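FAD:protein FMN transferase (Pseudomonas stutzeri ATCC 14405 = CCUG 16156, PDB 5MGY) probably transfers FMN from FAD onto a threonine side chain of a target protein, releasing AMP, with magnesium as the bound metal. Local coordinates at residues 255-263 and 294-302; 38-49 and 163-174. All coordinates share one frame; numbering follows the deposited sequence.

Contact 1 of 2, residues 255-263 and 294-302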
loop_
_atom_site.group_PDB
_atom_site.type_symbol
_atom_site.label_atom_id
_atom_site.label_comp_id
_atom_site.label_asym_id
_atom_site.label_seq_id
_atom_site.Cartn_x
_atom_site.Cartn_y
_atom_site.Cartn_z
ATOM N N HIS A 255 3.041 -17.989 8.408
ATOM C CA HIS A 255 4.466 -17.687 8.680
ATOM C C HIS A 255 4.693 -16.550 9.679
ATOM O O HIS A 255 3.763 -15.883 10.125
ATOM C CB HIS A 255 5.162 -17.305 7.382
ATOM C CG HIS A 255 4.642 -16.037 6.786
ATOM N ND1 HIS A 255 4.050 -15.995 5.543
ATOM C CD2 HIS A 255 4.584 -14.775 7.271
ATOM C CE1 HIS A 255 3.685 -14.760 5.278
ATOM N NE2 HIS A 255 3.995 -14.003 6.310
ATOM N N HIS A 256 5.959 -16.286 9.960
ATOM C CA HIS A 256 6.322 -15.418 11.062
ATOM C C HIS A 256 6.678 -13.959 10.715
ATOM O O HIS A 256 7.019 -13.227 11.588
ATOM C CB HIS A 256 7.471 -16.074 11.808
ATOM C CG HIS A 256 7.136 -17.421 12.407
ATOM N ND1 HIS A 256 6.100 -17.615 13.311
ATOM C CD2 HIS A 256 7.750 -18.623 12.281
ATOM C CE1 HIS A 256 6.066 -18.879 13.678
ATOM N NE2 HIS A 256 7.056 -19.511 13.067
ATOM N N LEU A 257 6.655 -13.538 9.456
ATOM C CA LEU A 257 6.916 -12.121 9.106
ATOM C C LEU A 257 5.924 -11.147 9.730
ATOM O O LEU A 257 4.743 -11.214 9.440
ATOM C CB LEU A 257 6.887 -11.935 7.597
ATOM C CG LEU A 257 7.311 -10.585 7.033
ATOM C CD1 LEU A 257 8.684 -10.213 7.569
ATOM C CD2 LEU A 257 7.360 -10.683 5.512
ATOM N N ALA A 258 6.408 -10.250 10.592
ATOM C CA ALA A 258 5.545 -9.355 11.370
ATOM C C ALA A 258 5.373 -7.958 10.741
ATOM O O ALA A 258 4.355 -7.290 10.919
ATOM C CB ALA A 258 6.081 -9.209 12.781
ATOM N N ALA A 259 6.388 -7.516 10.024
ATOM C CA ALA A 259 6.327 -6.297 9.266
ATOM C C ALA A 259 7.388 -6.359 8.178
ATOM O O ALA A 259 8.428 -7.031 8.318
ATOM C CB ALA A 259 6.596 -5.106 10.176
ATOM N N VAL A 260 7.136 -5.640 7.093
ATOM C CA VAL A 260 8.101 -5.492 6.022
ATOM C C VAL A 260 7.906 -4.077 5.483
ATOM O O VAL A 260 6.814 -3.498 5.485
ATOM C CB VAL A 260 8.000 -6.626 4.996
ATOM C CG1 VAL A 260 6.578 -6.746 4.506
ATOM C CG2 VAL A 260 8.950 -6.431 3.838
ATOM N N THR A 261 9.007 -3.481 5.094
ATOM C CA THR A 261 9.008 -2.107 4.739
ATOM C C THR A 261 9.639 -2.121 3.393
ATOM O O THR A 261 10.663 -2.721 3.264
ATOM C CB THR A 261 9.878 -1.287 5.710
ATOM O OG1 THR A 261 9.235 -1.181 6.983
ATOM C CG2 THR A 261 10.061 0.068 5.180
ATOM N N VAL A 262 9.052 -1.455 2.398
ATOM C CA VAL A 262 9.684 -1.343 1.092
ATOM C C VAL A 262 9.939 0.116 0.710
ATOM O O VAL A 262 9.199 1.001 1.095
ATOM C CB VAL A 262 8.821 -2.034 0.046
ATOM C CG1 VAL A 262 9.327 -1.811 -1.391
ATOM C CG2 VAL A 262 8.789 -3.520 0.332
ATOM N N ILE A 263 10.984 0.338 -0.066
ATOM C CA ILE A 263 11.394 1.647 -0.479
ATOM C C ILE A 263 11.576 1.566 -1.967
ATOM O O ILE A 263 12.303 0.690 -2.470
ATOM C CB ILE A 263 12.686 2.096 0.289
ATOM C CG1 ILE A 263 12.379 1.973 1.809
ATOM C CG2 ILE A 263 13.135 3.505 -0.133
ATOM C CD1 ILE A 263 13.167 2.840 2.739
ATOM N N ILE A 294 14.713 -5.375 -4.782
ATOM C CA ILE A 294 13.853 -4.508 -4.032
ATOM C C ILE A 294 14.609 -4.072 -2.784
ATOM O O ILE A 294 15.283 -4.885 -2.153
ATOM C CB ILE A 294 12.567 -5.229 -3.639
ATOM C CG1 ILE A 294 11.810 -5.615 -4.910
ATOM C CG2 ILE A 294 11.720 -4.354 -2.729
ATOM C CD1 ILE A 294 10.651 -6.577 -4.671
ATOM N N ALA A 295 14.484 -2.790 -2.443
ATOM C CA ALA A 295 14.977 -2.331 -1.193
ATOM C C ALA A 295 13.900 -2.633 -0.132
ATOM O O ALA A 295 12.792 -2.076 -0.173
ATOM C CB ALA A 295 15.301 -0.856 -1.261
ATOM N N ALA A 296 14.213 -3.533 0.788
ATOM C CA ALA A 296 13.247 -3.943 1.800
ATOM C C ALA A 296 13.912 -4.281 3.142
ATOM O O ALA A 296 15.073 -4.702 3.164
ATOM C CB ALA A 296 12.479 -5.157 1.295
ATOM N N PHE A 297 13.151 -4.142 4.226
ATOM C CA PHE A 297 13.609 -4.349 5.598
ATOM C C PHE A 297 12.538 -5.172 6.314
ATOM O O PHE A 297 11.443 -4.670 6.589
ATOM C CB PHE A 297 13.769 -2.986 6.268
ATOM C CG PHE A 297 14.248 -3.029 7.690
ATOM C CD1 PHE A 297 15.629 -2.871 7.949
ATOM C CD2 PHE A 297 13.363 -3.173 8.767
ATOM C CE1 PHE A 297 16.119 -2.869 9.252
ATOM C CE2 PHE A 297 13.853 -3.179 10.072
ATOM C CZ PHE A 297 15.233 -3.048 10.315
ATOM N N PHE A 298 12.848 -6.426 6.608
ATOM C CA PHE A 298 11.921 -7.369 7.214
ATOM C C PHE A 298 11.965 -7.441 8.747
ATOM O O PHE A 298 12.997 -7.265 9.319
ATOM C CB PHE A 298 12.270 -8.746 6.706
ATOM C CG PHE A 298 12.071 -8.931 5.271
ATOM C CD1 PHE A 298 11.059 -9.763 4.800
ATOM C CD2 PHE A 298 12.872 -8.290 4.363
ATOM C CE1 PHE A 298 10.860 -9.938 3.447
ATOM C CE2 PHE A 298 12.668 -8.471 3.007
ATOM C CZ PHE A 298 11.664 -9.291 2.544
ATOM N N VAL A 299 10.833 -7.685 9.411
ATOM C CA VAL A 299 10.812 -7.913 10.848
ATOM C C VAL A 299 10.180 -9.266 11.127
ATOM O O VAL A 299 8.960 -9.437 11.088
ATOM C CB VAL A 299 10.102 -6.810 11.635
ATOM C CG1 VAL A 299 10.243 -7.046 13.122
ATOM C CG2 VAL A 299 10.768 -5.485 11.337
ATOM N N VAL A 300 11.053 -10.215 11.450
ATOM C CA VAL A 300 10.700 -11.596 11.687
ATOM C C VAL A 300 10.774 -11.867 13.167
ATOM O O VAL A 300 11.775 -11.508 13.886
ATOM C CB VAL A 300 11.651 -12.559 10.975
ATOM C CG1 VAL A 300 11.089 -13.960 11.070
ATOM C CG2 VAL A 300 11.885 -12.127 9.541
ATOM N N ARG A 301 9.653 -12.435 13.599
ATOM C CA ARG A 301 9.407 -12.837 14.953
ATOM C C ARG A 301 10.029 -14.195 15.114
ATOM O O ARG A 301 9.616 -15.169 14.510
ATOM C CB ARG A 301 7.917 -12.913 15.168
ATOM C CG ARG A 301 7.469 -13.881 16.217
ATOM C CD ARG A 301 7.887 -13.435 17.574
ATOM N NE ARG A 301 6.847 -12.711 18.296
ATOM C CZ ARG A 301 6.437 -13.087 19.526
ATOM N NH1 ARG A 301 5.539 -12.400 20.178
ATOM N NH2 ARG A 301 6.895 -14.157 20.125
ATOM N N GLU A 302 11.064 -14.221 15.916
ATOM C CA GLU A 302 11.813 -15.440 16.154
ATOM C C GLU A 302 12.028 -15.600 17.639
ATOM O O GLU A 302 12.464 -14.672 18.300
ATOM C CB GLU A 302 13.137 -15.352 15.366
ATOM C CG GLU A 302 14.061 -16.542 15.407
ATOM C CD GLU A 302 13.716 -17.730 14.493
ATOM O OE1 GLU A 302 13.325 -17.652 13.295
ATOM O OE2 GLU A 302 13.865 -18.815 15.035
#

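Contact 2 of 2, residues 38-49 and 163-174. Unlike the reference sequence in segment 38-49: G40 (reference Ser), I45 (reference Leu), Q48 (reference Glu).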
loop_
_atom_site.group_PDB
_atom_site.type_symbol
_atom_site.label_atom_id
_atom_site.label_comp_id
_atom_site.label_asym_id
_atom_site.label_seq_id
_atom_site.Cartn_x
_atom_site.Cartn_y
_atom_site.Cartn_z
ATOM N N LEU A 38 -3.663 23.706 -0.852
ATOM C CA LEU A 38 -3.202 22.335 -0.931
ATOM C C LEU A 38 -4.075 21.400 -0.131
ATOM O O LEU A 38 -4.347 20.305 -0.543
ATOM C CB LEU A 38 -1.770 22.185 -0.462
ATOM C CG LEU A 38 -0.767 22.904 -1.343
ATOM C CD1 LEU A 38 0.625 22.435 -1.120
ATOM C CD2 LEU A 38 -0.997 22.618 -2.759
ATOM N N HIS A 39 -4.563 21.868 0.991
ATOM C CA HIS A 39 -5.440 21.074 1.800
ATOM C C HIS A 39 -6.705 20.722 1.003
ATOM O O HIS A 39 -7.147 19.604 1.056
ATOM C CB HIS A 39 -5.780 21.874 3.017
ATOM C CG HIS A 39 -6.289 21.074 4.150
ATOM N ND1 HIS A 39 -7.476 20.374 4.098
ATOM C CD2 HIS A 39 -5.802 20.912 5.397
ATOM C CE1 HIS A 39 -7.690 19.791 5.262
ATOM N NE2 HIS A 39 -6.682 20.097 6.066
ATOM N N GLY A 40 -7.242 21.665 0.248
ATOM C CA GLY A 40 -8.339 21.393 -0.659
ATOM C C GLY A 40 -7.970 20.549 -1.878
ATOM O O GLY A 40 -8.794 19.743 -2.303
ATOM N N GLU A 41 -6.780 20.729 -2.459
ATOM C CA GLU A 41 -6.315 19.827 -3.542
ATOM C C GLU A 41 -6.158 18.342 -3.065
ATOM O O GLU A 41 -6.529 17.401 -3.765
ATOM C CB GLU A 41 -5.003 20.348 -4.147
ATOM C CG GLU A 41 -5.160 21.606 -5.012
ATOM C CD GLU A 41 -5.396 21.319 -6.494
ATOM O OE1 GLU A 41 -5.222 20.165 -6.963
ATOM O OE2 GLU A 41 -5.694 22.276 -7.222
ATOM N N VAL A 42 -5.666 18.195 -1.835
ATOM C CA VAL A 42 -5.507 16.877 -1.260
ATOM C C VAL A 42 -6.847 16.256 -0.933
ATOM O O VAL A 42 -6.997 15.037 -0.993
ATOM C CB VAL A 42 -4.611 16.845 0.013
ATOM C CG1 VAL A 42 -4.663 15.481 0.706
ATOM C CG2 VAL A 42 -3.160 17.126 -0.338
ATOM N N GLU A 43 -7.810 17.069 -0.545
ATOM C CA GLU A 43 -9.094 16.519 -0.165
ATOM C C GLU A 43 -9.870 16.103 -1.384
ATOM O O GLU A 43 -10.598 15.133 -1.343
ATOM C CB GLU A 43 -9.868 17.517 0.648
ATOM C CG GLU A 43 -10.757 16.850 1.694
ATOM C CD GLU A 43 -10.026 16.574 2.991
ATOM O OE1 GLU A 43 -10.129 15.460 3.505
ATOM O OE2 GLU A 43 -9.362 17.494 3.511
ATOM N N ALA A 44 -9.688 16.837 -2.458
ATOM C CA ALA A 44 -10.334 16.549 -3.709
ATOM C C ALA A 44 -9.886 15.210 -4.211
ATOM O O ALA A 44 -10.688 14.420 -4.616
ATOM C CB ALA A 44 -9.984 17.606 -4.751
ATOM N N ILE A 45 -8.598 14.969 -4.125
ATOM C CA ILE A 45 -8.008 13.772 -4.648
ATOM C C ILE A 45 -8.521 12.585 -3.892
ATOM O O ILE A 45 -8.789 11.561 -4.481
ATOM C CB ILE A 45 -6.497 13.844 -4.489
ATOM C CG1 ILE A 45 -5.999 15.024 -5.318
ATOM C CG2 ILE A 45 -5.807 12.534 -4.904
ATOM C CD1 ILE A 45 -4.530 15.321 -5.121
ATOM N N LEU A 46 -8.619 12.731 -2.585
ATOM C CA LEU A 46 -9.123 11.673 -1.727
ATOM C C LEU A 46 -10.558 11.384 -1.927
ATOM O O LEU A 46 -10.997 10.294 -1.646
ATOM C CB LEU A 46 -8.910 12.007 -0.266
ATOM C CG LEU A 46 -7.434 11.976 0.108
ATOM C CD1 LEU A 46 -7.269 12.182 1.589
ATOM C CD2 LEU A 46 -6.782 10.647 -0.315
ATOM N N GLY A 47 -11.319 12.376 -2.373
ATOM C CA GLY A 47 -12.711 12.166 -2.700
ATOM C C GLY A 47 -12.837 11.354 -3.949
ATOM O O GLY A 47 -13.712 10.519 -3.993
ATOM N N GLN A 48 -12.011 11.621 -4.955
ATOM C CA GLN A 48 -12.099 10.863 -6.158
ATOM C C GLN A 48 -11.740 9.402 -5.863
ATOM O O GLN A 48 -12.344 8.489 -6.427
ATOM C CB GLN A 48 -11.135 11.339 -7.193
ATOM C CG GLN A 48 -11.483 12.599 -7.899
ATOM C CD GLN A 48 -10.328 13.013 -8.786
ATOM O OE1 GLN A 48 -9.716 14.090 -8.600
ATOM N NE2 GLN A 48 -9.975 12.123 -9.743
ATOM N N LEU A 49 -10.738 9.174 -5.018
ATOM C CA LEU A 49 -10.309 7.811 -4.772
ATOM C C LEU A 49 -11.408 7.055 -4.105
ATOM O O LEU A 49 -11.669 5.918 -4.467
ATOM C CB LEU A 49 -9.045 7.734 -3.932
ATOM C CG LEU A 49 -7.779 8.180 -4.644
ATOM C CD1 LEU A 49 -6.658 8.451 -3.668
ATOM C CD2 LEU A 49 -7.280 7.144 -5.567
ATOM N N ALA A 163 -2.415 7.301 -3.867
ATOM C CA ALA A 163 -2.861 8.588 -3.337
ATOM C C ALA A 163 -1.677 9.526 -3.067
ATOM O O ALA A 163 -1.752 10.701 -3.379
ATOM C CB ALA A 163 -3.721 8.402 -2.078
ATOM N N VAL A 164 -0.582 8.984 -2.533
ATOM C CA VAL A 164 0.612 9.738 -2.216
ATOM C C VAL A 164 1.218 10.249 -3.522
ATOM O O VAL A 164 1.620 11.422 -3.628
ATOM C CB VAL A 164 1.606 8.836 -1.435
ATOM C CG1 VAL A 164 3.032 9.411 -1.400
ATOM C CG2 VAL A 164 1.116 8.649 -0.022
ATOM N N ASP A 165 1.269 9.368 -4.529
ATOM C CA ASP A 165 1.884 9.721 -5.796
ATOM C C ASP A 165 1.024 10.803 -6.441
ATOM O O ASP A 165 1.588 11.811 -6.877
ATOM C CB ASP A 165 2.098 8.531 -6.743
ATOM C CG ASP A 165 3.227 7.583 -6.315
ATOM O OD1 ASP A 165 4.185 8.004 -5.609
ATOM O OD2 ASP A 165 3.201 6.375 -6.723
ATOM N N LEU A 166 -0.304 10.641 -6.438
ATOM C CA LEU A 166 -1.183 11.671 -7.005
ATOM C C LEU A 166 -1.053 13.027 -6.312
ATOM O O LEU A 166 -0.969 14.051 -6.980
ATOM C CB LEU A 166 -2.660 11.238 -7.062
ATOM C CG LEU A 166 -2.997 10.091 -8.046
ATOM C CD1 LEU A 166 -4.445 9.619 -7.776
ATOM C CD2 LEU A 166 -2.706 10.421 -9.529
ATOM N N VAL A 167 -1.017 13.035 -4.994
ATOM C CA VAL A 167 -0.836 14.270 -4.275
ATOM C C VAL A 167 0.488 14.918 -4.668
ATOM O O VAL A 167 0.536 16.086 -4.918
ATOM C CB VAL A 167 -0.934 14.068 -2.757
ATOM C CG1 VAL A 167 -0.467 15.314 -2.003
ATOM C CG2 VAL A 167 -2.373 13.738 -2.400
ATOM N N ILE A 168 1.549 14.144 -4.768
ATOM C CA ILE A 168 2.832 14.691 -5.217
ATOM C C ILE A 168 2.807 15.244 -6.663
ATOM O O ILE A 168 3.428 16.244 -6.945
ATOM C CB ILE A 168 3.961 13.673 -5.002
ATOM C CG1 ILE A 168 4.226 13.539 -3.506
ATOM C CG2 ILE A 168 5.254 14.093 -5.702
ATOM C CD1 ILE A 168 5.181 12.406 -3.129
ATOM N N ASP A 169 2.125 14.619 -7.591
ATOM C CA ASP A 169 2.066 15.199 -8.930
ATOM C C ASP A 169 1.466 16.612 -8.849
ATOM O O ASP A 169 1.913 17.520 -9.551
ATOM C CB ASP A 169 1.280 14.310 -9.906
ATOM C CG ASP A 169 1.986 12.956 -10.184
ATOM O OD1 ASP A 169 3.207 12.807 -9.933
ATOM O OD2 ASP A 169 1.317 11.999 -10.650
ATOM N N ARG A 170 0.483 16.781 -7.965
ATOM C CA ARG A 170 -0.217 18.048 -7.806
ATOM C C ARG A 170 0.541 19.127 -7.129
ATOM O O ARG A 170 0.361 20.278 -7.488
ATOM C CB ARG A 170 -1.512 17.903 -7.031
ATOM C CG ARG A 170 -2.658 17.443 -7.913
ATOM C CD ARG A 170 -2.942 18.347 -9.112
ATOM N NE ARG A 170 -3.361 19.709 -8.748
ATOM C CZ ARG A 170 -3.446 20.728 -9.618
ATOM N NH1 ARG A 170 -3.089 20.537 -10.894
ATOM N NH2 ARG A 170 -3.855 21.940 -9.214
ATOM N N LEU A 171 1.307 18.773 -6.102
ATOM C CA LEU A 171 2.210 19.708 -5.458
ATOM C C LEU A 171 3.284 20.146 -6.441
ATOM O O LEU A 171 3.640 21.309 -6.436
ATOM C CB LEU A 171 2.881 19.096 -4.232
ATOM C CG LEU A 171 2.047 18.539 -3.105
ATOM C CD1 LEU A 171 2.951 18.405 -1.906
ATOM C CD2 LEU A 171 0.872 19.417 -2.778
ATOM N N LYS A 172 3.796 19.221 -7.261
ATOM C CA LYS A 172 4.785 19.556 -8.276
ATOM C C LYS A 172 4.158 20.451 -9.304
ATOM O O LYS A 172 4.734 21.460 -9.671
ATOM C CB LYS A 172 5.399 18.340 -8.946
ATOM C CG LYS A 172 6.451 17.686 -8.095
ATOM C CD LYS A 172 7.088 16.441 -8.720
ATOM C CE LYS A 172 7.940 15.812 -7.616
ATOM N NZ LYS A 172 8.855 14.770 -8.112
ATOM N N ALA A 173 2.966 20.120 -9.739
ATOM C CA ALA A 173 2.323 20.921 -10.767
ATOM C C ALA A 173 2.081 22.386 -10.299
ATOM O O ALA A 173 2.198 23.332 -11.085
ATOM C CB ALA A 173 1.039 20.240 -11.246
ATOM N N LEU A 174 1.820 22.549 -9.009
ATOM C CA LEU A 174 1.676 23.851 -8.378
ATOM C C LEU A 174 2.993 24.461 -7.909
ATOM O O LEU A 174 2.974 25.342 -7.076
ATOM C CB LEU A 174 0.739 23.739 -7.171
ATOM C CG LEU A 174 -0.703 23.356 -7.460
ATOM C CD1 LEU A 174 -1.489 23.288 -6.167
ATOM C CD2 LEU A 174 -1.381 24.335 -8.393
#

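Contact 1 of 2, residues 255-263 and 294-302
Strands 257-263 and 295-301 pair antiparallel, their axes 4.6 Å apart at 164°, and a classic beta bulge shifts the register where A258 and A259 both face V299. V299 O takes A258 N at 2.7 Å and A259 N in a weak bond, while V299 N returns a bond to A259 O. Beyond the bulge F297 N meets T261 O, and I263 N meets A295 O. On the face carrying L257, V260 and F298, the F298 ring is the centrepiece. V260 CG2 sits over the middle of one ring face, 4.0 Å from the centroid and 8° off the normal, a CH-pi contact made possible because CG2 is anti to the backbone N. L257 comes in at the ring edge, its CD1 3.7 Å from F298 CD1. Further along, V262 CG1 touches I294 CG2 at 3.7 Å. Replacing F298 by an alanine would probably strip V260 CG2 of its aromatic partner and open a gap beside L257. P282 and L277 of helix 267-292 pack on this face, against L257 and V262 respectively. With backbone bonds joining the strands and mostly apolar side chains between them, the chemistry is that of a buried sheet interior, behind the helix that supplies magnesium ligands D271 and T275.

Contact 2 of 2, residues 38-49 and 163-174
E41 and R170 close one flank of a helix pair whose short axes, 38-49 and 163-173, pass 10.0 Å apart at 143°. The arginine grips the carboxylate side-on: NE reaches E41 OE1 at 2.6 Å and NH2 reaches E41 OE2 at 2.7 Å, one nitrogen to each oxygen. The two flat groups are turned 23° apart, and both nitrogens come from well above the carboxylate plane, so this two-point salt bridge is bent rather than coplanar. Folding of both chains allows it, E41 bending at chi2 (-91°) and R170 at two successive torsions, chi2 and chi3. The aliphatic part of R170 also serves the apolar seam, its CG lying near I45 CD1.

Inside the salt bridge, I45 spreads two branches over the other helix. Its CG2 meets L166 CB, while CD1, at the end of an extended chain, reaches V167 CG2 at 3.8 Å. V167 uses its other methyl as well, CG1 touching V42 CG2 at 3.6 Å as the two valines cross. Towards the start of 38-49, L38 forks: CD1 packs on L171 CD2 at 3.5 Å, and CD2 slides past L174 CD1, just beyond the helix end. At the far end L49 CD1 bears on the small A163 CB, with L46 CD2 arriving more loosely.

F13 and Y22 of strands 9-16 and 21-28 touch V42, and I183 of strand 179-183 touches A163, so the pair packs on the sheet. The contact thus joins two sheet-covering helices through aliphatic branches that meet and cross, with one ion pair on the partly exposed flank, where the opposite charges probably neutralise each other.

How the contacts relate
Contact 1 is core and contact 2 only partly buried; their centres lie 29 Å apart on opposite sides of the chain's centre, and they do not touch. Contact 1 joins neighbouring strands within the antiparallel sheet, so backbone bonds carry it and side chains add to it. Contact 2 joins two helices lying against strands of that same sheet, and rests on side chains, aliphatic inside and charged at the flank. Neither holds an element of the other, yet both come near the magnesium site: V262 of contact 1 and A163 of contact 2 each have side chains about 8 Å from that of D271.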